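Local coordinates for cytomegalovirus protein US2 (Human herpesvirus 5, PDB 1IM3) that binds major histocompatibility complex class I heavy chains in the endoplasmic reticulum and redirects them to the cytosol for proteasomal destruction, hiding infected cells from cytotoxic T lymphocytes, at residues D[78-81]-D[86-89]; D[28-33]-D[58-63]; D[9-12]-D[17-20]; D[33-38]-D[42-47]. All blocks are in the same frame, centred on the assembly; numbering follows the deposited sequence.

Overall arrangement
The four contacts lie within one immunoglobulin-like lumenal domain built from two antiparallel sheets. Along the chain interaction 3 comes first, pairing strands 3-12 and 16-25 in one sheet. Interaction 4 follows in the other sheet, between the two segments of interaction 2, and interaction 1 comes last, also in that second sheet. Interaction 2 spans the sandwich, from strand 30-37 to strand 59-68, and shares Asp33 with interaction 4. Strand 75-82 adjoins strand 30-37, and interactions 1 and 2 have centres about 10 Å apart. Interactions 2 and 3 are farthest apart, about 17 Å between centres. The second sheet also meets another protein chain, consistent with class I binding.

Interaction 1: D[78-81]-D[86-89]; sequences LRLV and VIWL
Arg79 and Trp88 make the main side-chain contact between strands 78-81 and 86-89. The aliphatic chain of the arginine starts over one face of the indole: Arg79 CB stands 3.8 Å from the centroid of the Trp88 six-membered ring, almost exactly on its normal, a CH-pi contact. With CG anti to the backbone N (chi1 173°) and the chain extended as far as NE, it runs outward over the CE2-CZ2 edge, and Arg79 CD, just past the rim, is 3.7 Å from Trp88 CZ2. The guanidinium lies beyond the indole, its plane turned 65° from the ring. Its NH1 is hydrogen-bonded to the backbone of another protein chain, on whose backbone Trp88 also packs.

The backbone bonds are regular. Leu78 and Leu89 form a hydrogen-bonded pair, Leu78 N to Leu89 O at 2.9 Å and Leu89 N to Leu78 O at 2.8 Å. Leu80 and Ile87 form the next such pair, while Arg79-Trp88 and Val81-Val86 are non-hydrogen-bonded pairs. This is an antiparallel beta hairpin, with strand 85-91 at the margin of one sheet of the immunoglobulin-like sandwich and strand 75-82 one place further in.

Apolar contacts occupy the face opposite the indole. Leu80 CB touches Ile87 CG1 at 3.9 Å, Leu78 CB meets Leu89 CB at 4.1 Å, and Leu80 reaches diagonally to Leu89, CD1 to CD1 at 4.1 Å. Leu78 and Leu89 extend from here to Trp62 of the facing sheet, and Leu80 packs on Phe32 of the adjoining strand.

Interaction 2: D[28-33]-D[58-63]; sequences SRFVFD and ESLKWN
Asp33 OD2, on the strand whose Phe30 and Phe32 meet Leu60 and Trp62, is gripped by a salt bridge from Arg79 NH1 and by a hydrogen bond from the backbone of another protein chain, while OD1 is salt-bridged to Lys35 NZ and to a basic side chain of that chain. These charges lie on the outer side of strand 30-33. Across its inner side the contact with strand 59-63 is wholly apolar, without a hydrogen bond.

Leu60 sends CD2 over one face of the Phe30 ring, 3.9 Å from its centroid and 19° off the normal, a CH-pi contact in which the methyl sits nearest Phe30 CD2. The other methyl, Leu60 CD1, approaches Phe32 more loosely, 4.4 Å from CD1 of that ring. Phe32 CB lies at the edge of the Phe30 ring, near its plane.

Phe32 pushes one corner of its ring against the tryptophan. Its CE1 stands over one face of the indole, 3.7 Å from Trp62 CG, and its CZ reaches Trp62 CB at 3.7 Å. The planes are inclined at 47°, so the two rings meet obliquely. Val52 also touches Phe30, Phe32 and Leu60, and Leu78 of strand 75-82 packs on Phe32.

The two strand segments run 9.7 Å apart at closest approach and their directions differ by 23°. Such face-to-face packing of roughly aligned sheets, filled by large apolar residues from both, is the core of an immunoglobulin-like beta sandwich.

Interaction 3: D[9-12]-D[17-20]; sequences RCYI and LFAR
Tyr11 and Phe18 form the tight part of this contact, in which the tyrosine ring leans across the neighbouring strand. Its CG lies between the backbone N and the carbonyl carbon (chi1 69°), which carries the ring over Phe18 CB: that atom is 3.5 Å from Tyr11 CZ and covers one ring face in a CH-pi contact. The two ring planes are nearly parallel, 5° apart, but slid so far that they hardly overlap; Tyr11 OH stands over the Phe18 ring, 3.5 Å from Phe18 CG. Their backbones are a hydrogen-bonded pair, with Tyr11 N to Phe18 O at 2.8 Å.

The same outer face is much looser at its arginine end. Arg9 and Arg20 are paired through their main chains, Arg9 N to Arg20 O at 3.0 Å, yet their side chains do not touch, the nearest guanidinium nitrogens, Arg9 NH2 and Arg20 NH1, staying 6.0 Å apart. Arg20 turns to Asn63 OD1 on the next strand, while Arg9 has a long, weak ion pair with Asp7.

On the buried face, Cys10 and Ala19 have their CB atoms 3.7 Å apart, and Leu17 CD1 approaches Cys10 CB at 4.1 Å.

The segments belong to the antiparallel hairpin of strands 3-12 and 16-25. Through Cys10 SG and Cys91 SG a disulfide ties the first strand to the last across the immunoglobulin-like beta sandwich.

Interaction 4: D[33-38]-D[42-47]; sequences DPKADY and GENLYV
Lys35 lies alongside Asn44, both side chains pointing the same way from neighbouring strands, and each step of the lysine meets the second segment. Lys35 CB passes Glu43 O at 3.8 Å. Lys35 CG comes to 3.2 Å from Asn44 OD1, and because the chain bends at chi2 (91°) and again at chi4, CD and CE curl round that same oxygen. Lys35 NZ ends the turn by donating a hydrogen bond to Asn44 OD1 at 2.7 Å, tilted 27° from the carbonyl plane. Asp33 adds a salt bridge, Lys35 NZ to Asp33 OD1 at 2.9 Å, with weak hydrogen bonding; the same OD1 is salt-bridged to a basic side chain of another protein chain. The ammonium and Asn44 ND2 are both hydrogen-bonded to the backbone of that chain, so several acceptors fix the lysine tip.

At the turn end Tyr38 OH donates to Glu43 OE1 at 2.6 Å. The carboxylate is met on its anti side, with its plane 72° from that of the ring. Main-chain bonds join Ala36 N to Glu43 O at 2.8 Å and continue beyond strand 42-44 as Leu45 N to Pro34 O. Leu45 also packs CD2 on Ala36 CB.

The segments form a hairpin with the short strand 42-44 at the sheet margin; strand 30-37 is flanked on its other side by strand 75-82, and Leu45 and Val47 reach across to Leu67 and Val64 of strand 59-68 in the facing sheet.

Interaction 1: D[78-81]-D[86-89]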
loop_
_atom_site.group_PDB
_atom_site.type_symbol
_atom_site.label_atom_id
_atom_site.label_comp_id
_atom_site.label_asym_id
_atom_site.label_seq_id
_atom_site.Cartn_x
_atom_site.Cartn_y
_atom_site.Cartn_z
ATOM N N LEU D 78 22.125 0.444 10.069
ATOM C CA LEU D 78 22.140 1.334 8.930
ATOM C C LEU D 78 21.824 0.642 7.620
ATOM O O LEU D 78 22.641 -0.114 7.097
ATOM C CB LEU D 78 23.510 2.005 8.851
ATOM C CG LEU D 78 23.700 3.140 7.850
ATOM C CD1 LEU D 78 22.620 4.198 8.051
ATOM C CD2 LEU D 78 25.099 3.748 8.050
ATOM N N ARG D 79 20.629 0.887 7.093
ATOM C CA ARG D 79 20.234 0.308 5.819
ATOM C C ARG D 79 20.602 1.316 4.742
ATOM O O ARG D 79 20.279 2.489 4.842
ATOM C CB ARG D 79 18.725 0.021 5.783
ATOM C CG ARG D 79 18.197 -0.445 4.418
ATOM C CD ARG D 79 16.699 -0.795 4.437
ATOM N NE ARG D 79 16.211 -1.121 3.098
ATOM C CZ ARG D 79 15.696 -0.236 2.247
ATOM N NH1 ARG D 79 15.577 1.056 2.578
ATOM N NH2 ARG D 79 15.310 -0.641 1.056
ATOM N N LEU D 80 21.305 0.861 3.722
ATOM C CA LEU D 80 21.702 1.760 2.656
ATOM C C LEU D 80 21.320 1.142 1.333
ATOM O O LEU D 80 21.358 -0.075 1.190
ATOM C CB LEU D 80 23.220 1.969 2.662
ATOM C CG LEU D 80 23.875 2.607 3.880
ATOM C CD1 LEU D 80 25.379 2.601 3.693
ATOM C CD2 LEU D 80 23.368 4.041 4.059
ATOM N N VAL D 81 20.891 1.956 0.379
ATOM C CA VAL D 81 20.634 1.389 -0.925
ATOM C C VAL D 81 21.421 2.279 -1.876
ATOM O O VAL D 81 21.215 3.488 -1.965
ATOM C CB VAL D 81 19.114 1.239 -1.264
ATOM C CG1 VAL D 81 18.259 1.856 -0.200
ATOM C CG2 VAL D 81 18.824 1.748 -2.647
ATOM N N VAL D 86 20.938 -3.072 -1.886
ATOM C CA VAL D 86 20.719 -2.912 -0.461
ATOM C C VAL D 86 21.821 -3.559 0.362
ATOM O O VAL D 86 22.240 -4.684 0.097
ATOM C CB VAL D 86 19.362 -3.564 -0.033
ATOM C CG1 VAL D 86 19.093 -3.319 1.450
ATOM C CG2 VAL D 86 18.234 -3.010 -0.873
ATOM N N ILE D 87 22.298 -2.842 1.360
ATOM C CA ILE D 87 23.299 -3.396 2.260
ATOM C C ILE D 87 23.001 -2.846 3.637
ATOM O O ILE D 87 22.589 -1.689 3.764
ATOM C CB ILE D 87 24.749 -2.993 1.888
ATOM C CG1 ILE D 87 24.930 -1.490 2.000
ATOM C CG2 ILE D 87 25.073 -3.453 0.482
ATOM C CD1 ILE D 87 26.341 -1.055 1.763
ATOM N N TRP D 88 23.176 -3.682 4.651
ATOM C CA TRP D 88 22.973 -3.259 6.016
ATOM C C TRP D 88 24.319 -3.187 6.719
ATOM O O TRP D 88 25.159 -4.067 6.538
ATOM C CB TRP D 88 22.087 -4.254 6.762
ATOM C CG TRP D 88 20.651 -4.228 6.362
ATOM C CD1 TRP D 88 20.095 -4.794 5.249
ATOM C CD2 TRP D 88 19.571 -3.661 7.105
ATOM N NE1 TRP D 88 18.734 -4.621 5.259
ATOM C CE2 TRP D 88 18.386 -3.929 6.390
ATOM C CE3 TRP D 88 19.489 -2.956 8.318
ATOM C CZ2 TRP D 88 17.123 -3.527 6.845
ATOM C CZ3 TRP D 88 18.230 -2.559 8.775
ATOM C CH2 TRP D 88 17.064 -2.847 8.033
ATOM N N LEU D 89 24.526 -2.132 7.500
ATOM C CA LEU D 89 25.731 -1.995 8.299
ATOM C C LEU D 89 25.235 -2.005 9.736
ATOM O O LEU D 89 24.089 -1.684 9.997
ATOM C CB LEU D 89 26.454 -0.666 8.024
ATOM C CG LEU D 89 27.351 -0.562 6.791
ATOM C CD1 LEU D 89 26.547 -0.829 5.548
ATOM C CD2 LEU D 89 27.957 0.820 6.722
#

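Interaction 2: D[28-33]-D[58-63]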
loop_
_atom_site.group_PDB
_atom_site.type_symbol
_atom_site.label_atom_id
_atom_site.label_comp_id
_atom_site.label_asym_id
_atom_site.label_seq_id
_atom_site.Cartn_x
_atom_site.Cartn_y
_atom_site.Cartn_z
ATOM N N SER D 28 25.131 6.257 -8.542
ATOM C CA SER D 28 24.613 7.508 -9.102
ATOM C C SER D 28 23.497 8.056 -8.191
ATOM O O SER D 28 23.151 9.233 -8.234
ATOM C CB SER D 28 24.072 7.277 -10.525
ATOM O OG SER D 28 23.152 6.190 -10.553
ATOM N N ARG D 29 22.937 7.205 -7.352
ATOM C CA ARG D 29 21.879 7.651 -6.444
ATOM C C ARG D 29 22.005 6.838 -5.167
ATOM O O ARG D 29 22.688 5.807 -5.155
ATOM C CB ARG D 29 20.504 7.430 -7.086
ATOM C CG ARG D 29 20.256 5.982 -7.483
ATOM C CD ARG D 29 19.017 5.816 -8.371
ATOM N NE ARG D 29 19.045 4.487 -8.989
ATOM C CZ ARG D 29 18.534 3.389 -8.451
ATOM N NH1 ARG D 29 17.928 3.435 -7.266
ATOM N NH2 ARG D 29 18.657 2.245 -9.102
ATOM N N PHE D 30 21.353 7.304 -4.097
ATOM C CA PHE D 30 21.409 6.601 -2.817
ATOM C C PHE D 30 20.208 6.884 -1.908
ATOM O O PHE D 30 19.437 7.814 -2.133
ATOM C CB PHE D 30 22.647 7.033 -2.036
ATOM C CG PHE D 30 22.472 8.372 -1.351
ATOM C CD1 PHE D 30 22.508 9.558 -2.094
ATOM C CD2 PHE D 30 22.136 8.441 0.011
ATOM C CE1 PHE D 30 22.208 10.797 -1.507
ATOM C CE2 PHE D 30 21.826 9.674 0.632
ATOM C CZ PHE D 30 21.860 10.863 -0.129
ATOM N N VAL D 31 20.086 6.064 -0.867
ATOM C CA VAL D 31 19.071 6.220 0.158
ATOM C C VAL D 31 19.818 5.946 1.458
ATOM O O VAL D 31 20.485 4.924 1.590
ATOM C CB VAL D 31 17.917 5.205 0.054
ATOM C CG1 VAL D 31 16.907 5.488 1.154
ATOM C CG2 VAL D 31 17.242 5.304 -1.317
ATOM N N PHE D 32 19.738 6.883 2.399
ATOM C CA PHE D 32 20.406 6.731 3.705
ATOM C C PHE D 32 19.259 6.418 4.661
ATOM O O PHE D 32 18.431 7.281 4.933
ATOM C CB PHE D 32 21.085 8.041 4.113
ATOM C CG PHE D 32 21.919 7.944 5.360
ATOM C CD1 PHE D 32 23.136 7.268 5.360
ATOM C CD2 PHE D 32 21.501 8.557 6.540
ATOM C CE1 PHE D 32 23.926 7.209 6.508
ATOM C CE2 PHE D 32 22.295 8.497 7.696
ATOM C CZ PHE D 32 23.508 7.821 7.664
ATOM N N ASP D 33 19.214 5.197 5.175
ATOM C CA ASP D 33 18.091 4.785 6.020
ATOM C C ASP D 33 18.545 4.272 7.401
ATOM O O ASP D 33 18.572 3.075 7.647
ATOM C CB ASP D 33 17.324 3.700 5.241
ATOM C CG ASP D 33 16.020 3.282 5.910
ATOM O OD1 ASP D 33 15.640 3.865 6.950
ATOM O OD2 ASP D 33 15.370 2.357 5.384
ATOM N N GLU D 58 31.054 8.936 -6.935
ATOM C CA GLU D 58 32.237 8.830 -6.084
ATOM C C GLU D 58 32.060 8.308 -4.670
ATOM O O GLU D 58 32.699 7.343 -4.283
ATOM C CB GLU D 58 32.928 10.183 -5.963
ATOM C CG GLU D 58 33.789 10.580 -7.138
ATOM C CD GLU D 58 34.355 11.985 -6.968
ATOM O OE1 GLU D 58 34.850 12.307 -5.860
ATOM O OE2 GLU D 58 34.316 12.774 -7.937
ATOM N N SER D 59 31.200 8.957 -3.892
ATOM C CA SER D 59 31.046 8.556 -2.518
ATOM C C SER D 59 29.807 9.007 -1.763
ATOM O O SER D 59 29.082 9.924 -2.156
ATOM C CB SER D 59 32.237 9.070 -1.736
ATOM O OG SER D 59 32.200 10.490 -1.717
ATOM N N LEU D 60 29.621 8.358 -0.622
ATOM C CA LEU D 60 28.517 8.669 0.277
ATOM C C LEU D 60 29.153 8.697 1.662
ATOM O O LEU D 60 29.762 7.713 2.117
ATOM C CB LEU D 60 27.427 7.595 0.175
ATOM C CG LEU D 60 26.072 7.727 0.887
ATOM C CD1 LEU D 60 26.182 7.101 2.218
ATOM C CD2 LEU D 60 25.613 9.189 0.996
ATOM N N LYS D 61 29.053 9.838 2.322
ATOM C CA LYS D 61 29.623 9.973 3.649
ATOM C C LYS D 61 28.615 10.561 4.626
ATOM O O LYS D 61 27.758 11.387 4.264
ATOM C CB LYS D 61 30.854 10.874 3.600
ATOM C CG LYS D 61 31.997 10.304 2.782
ATOM C CD LYS D 61 33.104 11.325 2.629
ATOM C CE LYS D 61 34.337 10.721 1.970
ATOM N NZ LYS D 61 35.455 11.704 1.944
ATOM N N TRP D 62 28.718 10.137 5.878
ATOM C CA TRP D 62 27.823 10.662 6.880
ATOM C C TRP D 62 28.607 11.107 8.094
ATOM O O TRP D 62 29.680 10.583 8.383
ATOM C CB TRP D 62 26.753 9.631 7.245
ATOM C CG TRP D 62 27.240 8.339 7.769
ATOM C CD1 TRP D 62 27.305 7.971 9.076
ATOM C CD2 TRP D 62 27.627 7.174 7.008
ATOM N NE1 TRP D 62 27.695 6.654 9.182
ATOM C CE2 TRP D 62 27.897 6.142 7.933
ATOM C CE3 TRP D 62 27.756 6.904 5.644
ATOM C CZ2 TRP D 62 28.290 4.852 7.533
ATOM C CZ3 TRP D 62 28.143 5.626 5.242
ATOM C CH2 TRP D 62 28.404 4.611 6.185
ATOM N N ASN D 63 28.058 12.093 8.787
ATOM C CA ASN D 63 28.666 12.686 9.957
ATOM C C ASN D 63 27.520 13.144 10.862
ATOM O O ASN D 63 27.327 14.331 11.116
ATOM C CB ASN D 63 29.520 13.883 9.548
ATOM C CG ASN D 63 30.281 14.482 10.727
ATOM O OD1 ASN D 63 30.573 13.780 11.695
ATOM N ND2 ASN D 63 30.616 15.773 10.646
#

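Interaction 3: D[9-12]-D[17-20]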
loop_
_atom_site.group_PDB
_atom_site.type_symbol
_atom_site.label_atom_id
_atom_site.label_comp_id
_atom_site.label_asym_id
_atom_site.label_seq_id
_atom_site.Cartn_x
_atom_site.Cartn_y
_atom_site.Cartn_z
ATOM N N ARG D 9 31.625 4.128 12.357
ATOM C CA ARG D 9 31.733 4.069 13.805
ATOM C C ARG D 9 30.674 5.005 14.338
ATOM O O ARG D 9 30.078 5.756 13.570
ATOM C CB ARG D 9 33.130 4.505 14.258
ATOM C CG ARG D 9 34.226 3.499 13.929
ATOM C CD ARG D 9 35.573 4.015 14.380
ATOM N NE ARG D 9 35.882 5.277 13.713
ATOM C CZ ARG D 9 36.972 6.003 13.939
ATOM N NH1 ARG D 9 37.874 5.591 14.831
ATOM N NH2 ARG D 9 37.167 7.138 13.264
ATOM N N CYS D 10 30.439 4.965 15.642
ATOM C CA CYS D 10 29.425 5.799 16.268
ATOM C C CYS D 10 29.681 5.778 17.773
ATOM O O CYS D 10 30.369 4.899 18.273
ATOM C CB CYS D 10 28.037 5.213 15.972
ATOM S SG CYS D 10 27.972 3.450 16.454
ATOM N N TYR D 11 29.135 6.746 18.491
ATOM C CA TYR D 11 29.296 6.796 19.935
ATOM C C TYR D 11 28.176 7.659 20.467
ATOM O O TYR D 11 27.630 8.500 19.743
ATOM C CB TYR D 11 30.676 7.364 20.327
ATOM C CG TYR D 11 30.910 8.836 20.054
ATOM C CD1 TYR D 11 30.353 9.828 20.882
ATOM C CD2 TYR D 11 31.694 9.249 18.974
ATOM C CE1 TYR D 11 30.570 11.192 20.639
ATOM C CE2 TYR D 11 31.919 10.620 18.719
ATOM C CZ TYR D 11 31.352 11.577 19.555
ATOM O OH TYR D 11 31.558 12.912 19.291
ATOM N N ILE D 12 27.806 7.432 21.720
ATOM C CA ILE D 12 26.749 8.216 22.331
ATOM C C ILE D 12 27.310 9.081 23.438
ATOM O O ILE D 12 28.109 8.627 24.247
ATOM C CB ILE D 12 25.666 7.313 22.907
ATOM C CG1 ILE D 12 25.062 6.486 21.780
ATOM C CG2 ILE D 12 24.582 8.151 23.582
ATOM C CD1 ILE D 12 23.984 5.547 22.232
ATOM N N LEU D 17 23.460 10.796 19.654
ATOM C CA LEU D 17 24.231 9.907 18.807
ATOM C C LEU D 17 25.135 10.690 17.858
ATOM O O LEU D 17 24.762 11.741 17.331
ATOM C CB LEU D 17 23.279 9.019 18.006
ATOM C CG LEU D 17 23.838 8.143 16.885
ATOM C CD1 LEU D 17 24.746 7.081 17.481
ATOM C CD2 LEU D 17 22.704 7.488 16.119
ATOM N N PHE D 18 26.344 10.179 17.672
ATOM C CA PHE D 18 27.324 10.773 16.760
ATOM C C PHE D 18 27.785 9.576 15.945
ATOM O O PHE D 18 28.250 8.590 16.514
ATOM C CB PHE D 18 28.513 11.366 17.516
ATOM C CG PHE D 18 28.219 12.673 18.181
ATOM C CD1 PHE D 18 28.637 13.873 17.607
ATOM C CD2 PHE D 18 27.513 12.708 19.380
ATOM C CE1 PHE D 18 28.352 15.104 18.221
ATOM C CE2 PHE D 18 27.222 13.922 20.002
ATOM C CZ PHE D 18 27.643 15.124 19.421
ATOM N N ALA D 19 27.619 9.634 14.628
ATOM C CA ALA D 19 28.018 8.517 13.786
ATOM C C ALA D 19 28.650 9.044 12.512
ATOM O O ALA D 19 28.116 9.936 11.860
ATOM C CB ALA D 19 26.816 7.659 13.456
ATOM N N ARG D 20 29.808 8.485 12.180
ATOM C CA ARG D 20 30.536 8.897 10.998
ATOM C C ARG D 20 30.879 7.664 10.185
ATOM O O ARG D 20 31.209 6.615 10.737
ATOM C CB ARG D 20 31.820 9.624 11.396
ATOM C CG ARG D 20 32.594 10.170 10.209
ATOM C CD ARG D 20 33.743 11.028 10.685
ATOM N NE ARG D 20 33.264 12.067 11.592
ATOM C CZ ARG D 20 34.052 12.860 12.310
ATOM N NH1 ARG D 20 35.369 12.728 12.228
ATOM N NH2 ARG D 20 33.526 13.782 13.106
#

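Interaction 4: D[33-38]-D[42-47]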
loop_
_atom_site.group_PDB
_atom_site.type_symbol
_atom_site.label_atom_id
_atom_site.label_comp_id
_atom_site.label_asym_id
_atom_site.label_seq_id
_atom_site.Cartn_x
_atom_site.Cartn_y
_atom_site.Cartn_z
ATOM N N ASP D 33 19.214 5.197 5.175
ATOM C CA ASP D 33 18.091 4.785 6.020
ATOM C C ASP D 33 18.545 4.272 7.401
ATOM O O ASP D 33 18.572 3.075 7.647
ATOM C CB ASP D 33 17.324 3.700 5.241
ATOM C CG ASP D 33 16.020 3.282 5.910
ATOM O OD1 ASP D 33 15.640 3.865 6.950
ATOM O OD2 ASP D 33 15.370 2.357 5.384
ATOM N N PRO D 34 18.895 5.184 8.313
ATOM C CA PRO D 34 19.360 4.813 9.657
ATOM C C PRO D 34 18.273 4.391 10.642
ATOM O O PRO D 34 17.211 5.000 10.716
ATOM C CB PRO D 34 20.113 6.060 10.115
ATOM C CG PRO D 34 19.294 7.154 9.533
ATOM C CD PRO D 34 18.978 6.640 8.117
ATOM N N LYS D 35 18.543 3.327 11.386
ATOM C CA LYS D 35 17.588 2.830 12.379
ATOM C C LYS D 35 18.241 2.674 13.742
ATOM O O LYS D 35 19.426 2.360 13.835
ATOM C CB LYS D 35 17.023 1.454 12.004
ATOM C CG LYS D 35 15.986 1.377 10.881
ATOM C CD LYS D 35 16.636 1.146 9.516
ATOM C CE LYS D 35 15.664 0.590 8.457
ATOM N NZ LYS D 35 14.510 1.463 8.075
ATOM N N ALA D 36 17.463 2.912 14.793
ATOM C CA ALA D 36 17.964 2.740 16.147
ATOM C C ALA D 36 17.568 1.311 16.496
ATOM O O ALA D 36 16.454 0.872 16.200
ATOM C CB ALA D 36 17.295 3.700 17.104
ATOM N N ASP D 37 18.478 0.561 17.090
ATOM C CA ASP D 37 18.129 -0.799 17.481
ATOM C C ASP D 37 18.115 -0.853 18.999
ATOM O O ASP D 37 19.137 -0.591 19.640
ATOM C CB ASP D 37 19.138 -1.811 16.965
ATOM C CG ASP D 37 18.662 -3.233 17.145
ATOM O OD1 ASP D 37 17.854 -3.479 18.071
ATOM O OD2 ASP D 37 19.096 -4.111 16.371
ATOM N N TYR D 38 16.956 -1.178 19.567
ATOM C CA TYR D 38 16.809 -1.255 21.020
ATOM C C TYR D 38 16.925 -2.699 21.482
ATOM O O TYR D 38 16.439 -3.068 22.549
ATOM C CB TYR D 38 15.455 -0.682 21.450
ATOM C CG TYR D 38 15.225 0.736 20.986
ATOM C CD1 TYR D 38 16.237 1.690 21.079
ATOM C CD2 TYR D 38 13.988 1.130 20.488
ATOM C CE1 TYR D 38 16.020 3.002 20.690
ATOM C CE2 TYR D 38 13.760 2.435 20.098
ATOM C CZ TYR D 38 14.781 3.368 20.203
ATOM O OH TYR D 38 14.554 4.671 19.832
ATOM N N GLY D 42 13.086 -1.647 17.064
ATOM C CA GLY D 42 13.636 -0.314 16.931
ATOM C C GLY D 42 12.718 0.659 16.238
ATOM O O GLY D 42 11.499 0.518 16.268
ATOM N N GLU D 43 13.317 1.672 15.629
ATOM C CA GLU D 43 12.565 2.670 14.901
ATOM C C GLU D 43 13.514 3.454 14.027
ATOM O O GLU D 43 14.726 3.472 14.240
ATOM C CB GLU D 43 11.832 3.618 15.852
ATOM C CG GLU D 43 12.710 4.250 16.897
ATOM C CD GLU D 43 11.982 5.321 17.673
ATOM O OE1 GLU D 43 12.276 5.490 18.871
ATOM O OE2 GLU D 43 11.123 6.002 17.077
ATOM N N ASN D 44 12.944 4.098 13.028
ATOM C CA ASN D 44 13.721 4.884 12.107
ATOM C C ASN D 44 14.271 6.139 12.760
ATOM O O ASN D 44 13.634 6.723 13.630
ATOM C CB ASN D 44 12.847 5.228 10.895
ATOM C CG ASN D 44 12.644 4.038 9.982
ATOM O OD1 ASN D 44 13.429 3.091 10.001
ATOM N ND2 ASN D 44 11.601 4.082 9.174
ATOM N N LEU D 45 15.473 6.525 12.341
ATOM C CA LEU D 45 16.105 7.724 12.823
ATOM C C LEU D 45 16.079 8.692 11.666
ATOM O O LEU D 45 16.109 8.303 10.500
ATOM C CB LEU D 45 17.538 7.475 13.207
ATOM C CG LEU D 45 17.717 6.614 14.460
ATOM C CD1 LEU D 45 19.201 6.263 14.642
ATOM C CD2 LEU D 45 17.181 7.374 15.690
ATOM N N TYR D 46 16.014 9.967 12.013
ATOM C CA TYR D 46 16.018 11.038 11.032
ATOM C C TYR D 46 17.175 11.982 11.243
ATOM O O TYR D 46 17.300 12.573 12.338
ATOM C CB TYR D 46 14.745 11.819 11.142
ATOM C CG TYR D 46 13.640 10.871 10.960
ATOM C CD1 TYR D 46 13.231 10.474 9.683
ATOM C CD2 TYR D 46 13.012 10.292 12.063
ATOM C CE1 TYR D 46 12.228 9.547 9.513
ATOM C CE2 TYR D 46 12.008 9.346 11.905
ATOM C CZ TYR D 46 11.617 8.988 10.634
ATOM O OH TYR D 46 10.593 8.068 10.526
ATOM N N VAL D 47 18.011 12.100 10.210
ATOM C CA VAL D 47 19.167 12.963 10.253
ATOM C C VAL D 47 19.051 14.157 9.315
ATOM O O VAL D 47 18.480 14.051 8.229
ATOM C CB VAL D 47 20.436 12.176 9.904
ATOM C CG1 VAL D 47 20.427 10.893 10.679
ATOM C CG2 VAL D 47 20.544 11.954 8.411
#